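Local coordinates for protein glucanase (Clostridium thermocellum, PDB 5GXX) that probably hydrolyses internal beta-1,4-glucosidic bonds of cellulose as a family 9 endoglucanase of the cellulosome, at residues Tyr18-Ala23 against Val32-Asp37; His380-Tyr385 against Arg470-Ala475. The protein carries 1 engineered substitution. One frame throughout, in Å; residues are numbered along the deposited sequence.

Contact 1 and contact 2 follow one another along the chain, the first closing before the second opens, yet their centres lie about 10 Å apart and they touch. Contact 1 is a short closure within the family 9 catalytic domain, where the end of helix 7-20 meets the loop leading toward strand 56-57. Contact 2 is long in sequence: it joins a loop of that same domain, ahead of helix 412-429, to the loop between strands 460-469 and 481-488 of the cellulose-binding domain. Trp-34 packs against His-382, Ser-472 and Pro-474, and Gly-36 also touches Pro-474. Residues 32-37 thus meet both helix 7-20 and contact 2, a worked case of a short-range contact packing directly against a long-range one between domains.

Contact 1. Residues Tyr18-Ala23 against Val32-Asp37; sequences YECQQA and VEWRGD
Arg-35 reaches from its loop to the carbonyls of Cys-20 and Gln-22, where helix 7-20 gives way to loop, and its course can be followed atom by atom. CB points toward residues 18-23; CG and CD of Arg-35 then pass beside Cys-20 O, with CD at 3.8 Å from that oxygen. Bends at chi2 (-59°) and chi3 (-36°) curl the chain and bring the guanidinium edge to the carbonyls. Arg-35 NH1 donates to Cys-20 O at 3.0 Å, from above that carbonyl's plane. The same Arg-35 NH1 reaches Gln-22 O at 2.7 Å. Arg-35 NH2 also bonds Gln-22 O, at 2.9 Å and almost in line with the C=O bond, so both terminal nitrogens hold the one oxygen. NE forms a salt bridge with Glu-126, which probably helps fix the plane of the group. Beside this polar clasp, Cys-20 SG lies obliquely to the Trp-34 ring, 3.6 Å from CZ2, a sulfur-aromatic contact. Val-32 CG2 packs on Glu-19 CB at 3.7 Å, while the Glu-19 carboxylate pairs with Arg-31. A type I turn from Val-32 to Arg-35 presents these groups together. The buried contact joins the end of helix 7-20 to the loop before strand 56-57, with helix 85-101 beside Gln-22 and helix 364-367 against Trp-34 and Arg-35.

Contact 2. Residues His380-Tyr385 against Arg470-Ala475; sequences HRHVLY and RSSWPA
His-382 and Trp-473 meet edge to face, their planes 78° apart and the imidazole centroid 4.5 Å from that of the five-membered indole ring. The imidazole's leading atom is CE1, which sits over the indole face, 3.3 Å from Trp-473 NE1. The neighbouring NE2 of His-382 makes a 2.7 Å hydrogen bond to Ser-472 OG, the direction of the proton being open. His-382 ND1 and Trp-473 NE1 both bond to Glu-441 OE1, so a shared carboxylate oxygen helps hold the T-shaped pair in place. Arg-381 crosses Trp-473 at about a right angle, guanidinium and indole planes 86° apart, with Arg-381 NH2 3.7 Å from Trp-473 CZ3. A bend at chi3 (100°) turns the guanidinium so that its edge meets Arg-470 O: Arg-381 NH2 donates at 2.8 Å and NH1 adds a weak bond, while Ser-472 CB lies over one face, toward its rim. A water links Arg-381 NH1 to Ser-471 O. Arg-381 NH2 also forms a salt bridge with Asp-444. Altogether, the loop between helices 364-367 and 412-429 of the catalytic domain is fastened to the loop joining strands 460-469 and 481-488 of the cellulose-binding domain, with Leu-384 resting on helix 7-20 and Arg-470 on strand 447-456.

Contact 1. Residues Tyr18-Ala23 against Val32-Asp37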
loop_
_atom_site.group_PDB
_atom_site.type_symbol
_atom_site.label_atom_id
_atom_site.label_comp_id
_atom_site.label_asym_id
_atom_site.label_seq_id
_atom_site.Cartn_x
_atom_site.Cartn_y
_atom_site.Cartn_z
ATOM N N TYR A 18 23.856 -7.608 34.270
ATOM C CA TYR A 18 22.600 -8.260 34.650
ATOM C C TYR A 18 21.481 -7.264 34.944
ATOM O O TYR A 18 20.308 -7.560 34.692
ATOM C CB TYR A 18 22.809 -9.239 35.801
ATOM C CG TYR A 18 23.617 -10.428 35.344
ATOM C CD1 TYR A 18 23.004 -11.489 34.679
ATOM C CD2 TYR A 18 25.004 -10.462 35.514
ATOM C CE1 TYR A 18 23.748 -12.555 34.198
ATOM C CE2 TYR A 18 25.756 -11.534 35.055
ATOM C CZ TYR A 18 25.119 -12.571 34.397
ATOM O OH TYR A 18 25.832 -13.664 33.960
ATOM N N GLU A 19 21.805 -6.069 35.438
ATOM C CA GLU A 19 20.760 -5.052 35.626
ATOM C C GLU A 19 20.184 -4.550 34.300
ATOM O O GLU A 19 19.020 -4.148 34.211
ATOM C CB GLU A 19 21.298 -3.882 36.450
ATOM C CG GLU A 19 21.535 -4.332 37.882
ATOM C CD GLU A 19 22.220 -3.298 38.770
ATOM O OE1 GLU A 19 21.957 -2.094 38.653
ATOM O OE2 GLU A 19 23.031 -3.736 39.601
ATOM N N CYS A 20 20.999 -4.558 33.251
ATOM C CA CYS A 20 20.511 -4.239 31.907
ATOM C C CYS A 20 19.518 -5.292 31.390
ATOM O O CYS A 20 18.723 -5.010 30.489
ATOM C CB CYS A 20 21.692 -4.167 30.947
ATOM S SG CYS A 20 22.847 -2.848 31.321
ATOM N N GLN A 21 19.575 -6.493 31.963
ATOM C CA GLN A 21 18.767 -7.624 31.505
ATOM C C GLN A 21 17.470 -7.785 32.283
ATOM O O GLN A 21 16.671 -8.679 31.983
ATOM C CB GLN A 21 19.557 -8.928 31.629
ATOM C CG GLN A 21 20.844 -8.968 30.813
ATOM C CD GLN A 21 20.587 -8.869 29.328
ATOM O OE1 GLN A 21 20.654 -7.791 28.758
ATOM N NE2 GLN A 21 20.216 -9.989 28.710
ATOM N N GLN A 22 17.263 -6.950 33.296
ATOM C CA GLN A 22 16.121 -7.159 34.180
ATOM C C GLN A 22 14.767 -6.901 33.532
ATOM O O GLN A 22 14.561 -5.873 32.882
ATOM C CB GLN A 22 16.255 -6.336 35.461
ATOM C CG GLN A 22 17.351 -6.856 36.370
ATOM C CD GLN A 22 17.554 -5.972 37.590
ATOM O OE1 GLN A 22 17.137 -4.807 37.614
ATOM N NE2 GLN A 22 18.258 -6.512 38.594
ATOM N N ALA A 23 13.866 -7.861 33.714
ATOM C CA ALA A 23 12.484 -7.671 33.298
ATOM C C ALA A 23 11.709 -6.995 34.424
ATOM O O ALA A 23 12.132 -7.009 35.584
ATOM C CB ALA A 23 11.872 -9.007 32.912
ATOM N N VAL A 32 20.340 1.439 35.791
ATOM C CA VAL A 32 20.391 1.590 34.339
ATOM C C VAL A 32 19.367 2.627 33.880
ATOM O O VAL A 32 18.170 2.352 33.881
ATOM C CB VAL A 32 20.158 0.250 33.632
ATOM C CG1 VAL A 32 20.503 0.385 32.150
ATOM C CG2 VAL A 32 21.015 -0.870 34.252
ATOM N N GLU A 33 19.834 3.809 33.478
ATOM C CA GLU A 33 18.959 4.956 33.230
ATOM C C GLU A 33 18.064 4.712 32.031
ATOM O O GLU A 33 16.970 5.283 31.957
ATOM C CB GLU A 33 19.774 6.242 33.015
ATOM C CG GLU A 33 20.666 6.211 31.793
ATOM C CD GLU A 33 21.374 7.534 31.585
ATOM O OE1 GLU A 33 20.684 8.579 31.613
ATOM O OE2 GLU A 33 22.604 7.536 31.391
ATOM N N TRP A 34 18.522 3.861 31.116
ATOM C CA TRP A 34 17.750 3.534 29.913
ATOM C C TRP A 34 16.909 2.266 30.045
ATOM O O TRP A 34 16.440 1.733 29.027
ATOM C CB TRP A 34 18.689 3.411 28.714
ATOM C CG TRP A 34 19.923 2.564 28.931
ATOM C CD1 TRP A 34 21.117 2.970 29.465
ATOM C CD2 TRP A 34 20.077 1.171 28.615
ATOM N NE1 TRP A 34 22.005 1.919 29.484
ATOM C CE2 TRP A 34 21.404 0.812 28.949
ATOM C CE3 TRP A 34 19.239 0.204 28.039
ATOM C CZ2 TRP A 34 21.903 -0.479 28.756
ATOM C CZ3 TRP A 34 19.740 -1.087 27.841
ATOM C CH2 TRP A 34 21.061 -1.414 28.208
ATOM N N ARG A 35 16.715 1.760 31.261
ATOM C CA ARG A 35 15.787 0.653 31.472
ATOM C C ARG A 35 14.671 1.080 32.416
ATOM O O ARG A 35 14.927 1.687 33.458
ATOM C CB ARG A 35 16.476 -0.588 32.041
ATOM C CG ARG A 35 17.396 -1.382 31.087
ATOM C CD ARG A 35 16.701 -1.908 29.817
ATOM N NE ARG A 35 15.326 -2.297 30.136
ATOM C CZ ARG A 35 15.021 -3.364 30.874
ATOM N NH1 ARG A 35 15.959 -4.237 31.249
ATOM N NH2 ARG A 35 13.753 -3.587 31.225
ATOM N N GLY A 36 13.432 0.758 32.046
ATOM C CA GLY A 36 12.282 0.927 32.926
ATOM C C GLY A 36 11.556 -0.402 33.046
ATOM O O GLY A 36 11.977 -1.376 32.417
ATOM N N ASP A 37 10.449 -0.431 33.795
ATOM C CA ASP A 37 9.575 -1.606 33.868
ATOM C C ASP A 37 9.182 -2.023 32.453
ATOM O O ASP A 37 8.869 -1.185 31.593
ATOM C CB ASP A 37 8.302 -1.313 34.675
ATOM C CG ASP A 37 8.563 -1.162 36.158
ATOM O OD1 ASP A 37 9.655 -1.518 36.644
ATOM O OD2 ASP A 37 7.656 -0.656 36.860
#

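Contact 2. Residues His380-Tyr385 against Arg470-Ala475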
loop_
_atom_site.group_PDB
_atom_site.type_symbol
_atom_site.label_atom_id
_atom_site.label_comp_id
_atom_site.label_asym_id
_atom_site.label_seq_id
_atom_site.Cartn_x
_atom_site.Cartn_y
_atom_site.Cartn_z
ATOM N N HIS A 380 24.836 2.664 18.710
ATOM C CA HIS A 380 23.959 2.349 19.847
ATOM C C HIS A 380 23.728 3.597 20.695
ATOM O O HIS A 380 24.651 4.385 20.969
ATOM C CB HIS A 380 24.591 1.302 20.767
ATOM C CG HIS A 380 24.433 -0.100 20.275
ATOM N ND1 HIS A 380 24.348 -0.398 18.932
ATOM C CD2 HIS A 380 24.326 -1.274 20.939
ATOM C CE1 HIS A 380 24.225 -1.706 18.786
ATOM N NE2 HIS A 380 24.206 -2.259 19.986
ATOM N N ARG A 381 22.491 3.740 21.159
ATOM C CA ARG A 381 22.157 4.854 22.041
ATOM C C ARG A 381 22.599 4.645 23.486
ATOM O O ARG A 381 22.763 5.631 24.217
ATOM C CB ARG A 381 20.669 5.186 21.944
ATOM C CG ARG A 381 20.349 5.773 20.570
ATOM C CD ARG A 381 18.846 5.768 20.279
ATOM N NE ARG A 381 18.183 7.042 20.487
ATOM C CZ ARG A 381 16.863 7.206 20.418
ATOM N NH1 ARG A 381 16.058 6.171 20.205
ATOM N NH2 ARG A 381 16.346 8.409 20.619
ATOM N N HIS A 382 22.827 3.388 23.871
ATOM C CA HIS A 382 23.185 3.041 25.251
ATOM C C HIS A 382 24.419 2.174 25.340
ATOM O O HIS A 382 24.741 1.466 24.392
ATOM C CB HIS A 382 22.028 2.342 25.960
ATOM C CG HIS A 382 20.722 3.029 25.724
ATOM N ND1 HIS A 382 20.496 4.324 26.142
ATOM C CD2 HIS A 382 19.614 2.640 25.048
ATOM C CE1 HIS A 382 19.295 4.700 25.732
ATOM N NE2 HIS A 382 18.725 3.687 25.096
ATOM N N VAL A 383 25.085 2.234 26.493
ATOM C CA VAL A 383 26.295 1.439 26.715
ATOM C C VAL A 383 25.936 0.197 27.511
ATOM O O VAL A 383 25.515 0.299 28.659
ATOM C CB VAL A 383 27.366 2.209 27.503
ATOM C CG1 VAL A 383 28.652 1.390 27.625
ATOM C CG2 VAL A 383 27.659 3.515 26.795
ATOM N N LEU A 384 26.092 -0.970 26.895
ATOM C CA LEU A 384 25.796 -2.239 27.572
ATOM C C LEU A 384 27.012 -2.685 28.404
ATOM O O LEU A 384 27.662 -3.718 28.156
ATOM C CB LEU A 384 25.397 -3.311 26.540
ATOM C CG LEU A 384 24.867 -4.636 27.094
ATOM C CD1 LEU A 384 23.462 -4.524 27.696
ATOM C CD2 LEU A 384 24.836 -5.652 25.947
ATOM N N TYR A 385 27.301 -1.911 29.443
ATOM C CA TYR A 385 28.514 -2.162 30.211
ATOM C C TYR A 385 28.598 -3.591 30.690
ATOM O O TYR A 385 27.643 -4.167 31.260
ATOM C CB TYR A 385 28.639 -1.273 31.456
ATOM C CG TYR A 385 28.978 0.171 31.187
ATOM C CD1 TYR A 385 30.282 0.556 30.858
ATOM C CD2 TYR A 385 27.999 1.154 31.301
ATOM C CE1 TYR A 385 30.592 1.891 30.633
ATOM C CE2 TYR A 385 28.311 2.493 31.081
ATOM C CZ TYR A 385 29.602 2.856 30.743
ATOM O OH TYR A 385 29.880 4.187 30.529
ATOM N N ARG A 470 10.490 8.515 19.596
ATOM C CA ARG A 470 11.759 7.796 19.481
ATOM C C ARG A 470 12.409 7.725 20.858
ATOM O O ARG A 470 13.635 7.838 21.009
ATOM C CB ARG A 470 12.681 8.431 18.448
ATOM C CG ARG A 470 12.018 8.719 17.099
ATOM C CD ARG A 470 13.063 9.173 16.099
ATOM N NE ARG A 470 12.406 9.733 14.919
ATOM C CZ ARG A 470 13.027 10.255 13.864
ATOM N NH1 ARG A 470 14.353 10.254 13.777
ATOM N NH2 ARG A 470 12.298 10.748 12.868
ATOM N N SER A 471 11.577 7.544 21.875
ATOM C CA SER A 471 12.087 7.465 23.255
ATOM C C SER A 471 13.071 6.324 23.483
ATOM O O SER A 471 13.016 5.306 22.800
ATOM C CB SER A 471 10.939 7.392 24.266
ATOM O OG SER A 471 10.123 6.245 24.056
ATOM N N SER A 472 13.966 6.509 24.445
ATOM C CA SER A 472 15.027 5.533 24.706
ATOM C C SER A 472 15.620 5.637 26.114
ATOM O O SER A 472 16.366 4.735 26.502
ATOM C CB SER A 472 16.133 5.622 23.647
ATOM O OG SER A 472 16.693 4.346 23.390
ATOM N N TRP A 473 15.297 6.686 26.881
ATOM C CA TRP A 473 15.875 6.853 28.226
ATOM C C TRP A 473 14.819 6.927 29.328
ATOM O O TRP A 473 14.673 7.968 29.974
ATOM C CB TRP A 473 16.759 8.109 28.291
ATOM C CG TRP A 473 18.033 7.973 27.556
ATOM C CD1 TRP A 473 19.224 7.540 28.058
ATOM C CD2 TRP A 473 18.262 8.282 26.178
ATOM N NE1 TRP A 473 20.185 7.564 27.077
ATOM C CE2 TRP A 473 19.622 8.013 25.910
ATOM C CE3 TRP A 473 17.442 8.761 25.146
ATOM C CZ2 TRP A 473 20.181 8.197 24.649
ATOM C CZ3 TRP A 473 18.002 8.957 23.893
ATOM C CH2 TRP A 473 19.365 8.674 23.657
ATOM N N PRO A 474 14.057 5.843 29.548
ATOM C CA PRO A 474 13.993 4.607 28.777
ATOM C C PRO A 474 12.931 4.724 27.688
ATOM O O PRO A 474 12.079 5.625 27.733
ATOM C CB PRO A 474 13.519 3.591 29.816
ATOM C CG PRO A 474 12.598 4.402 30.727
ATOM C CD PRO A 474 13.157 5.806 30.715
ATOM N N ALA A 475 12.937 3.796 26.737
ATOM C CA ALA A 475 11.805 3.718 25.812
ATOM C C ALA A 475 10.504 3.712 26.612
ATOM O O ALA A 475 10.432 3.081 27.665
ATOM C CB ALA A 475 11.910 2.452 24.950
HETATM O O HOH W 1 13.422 4.902 19.965
#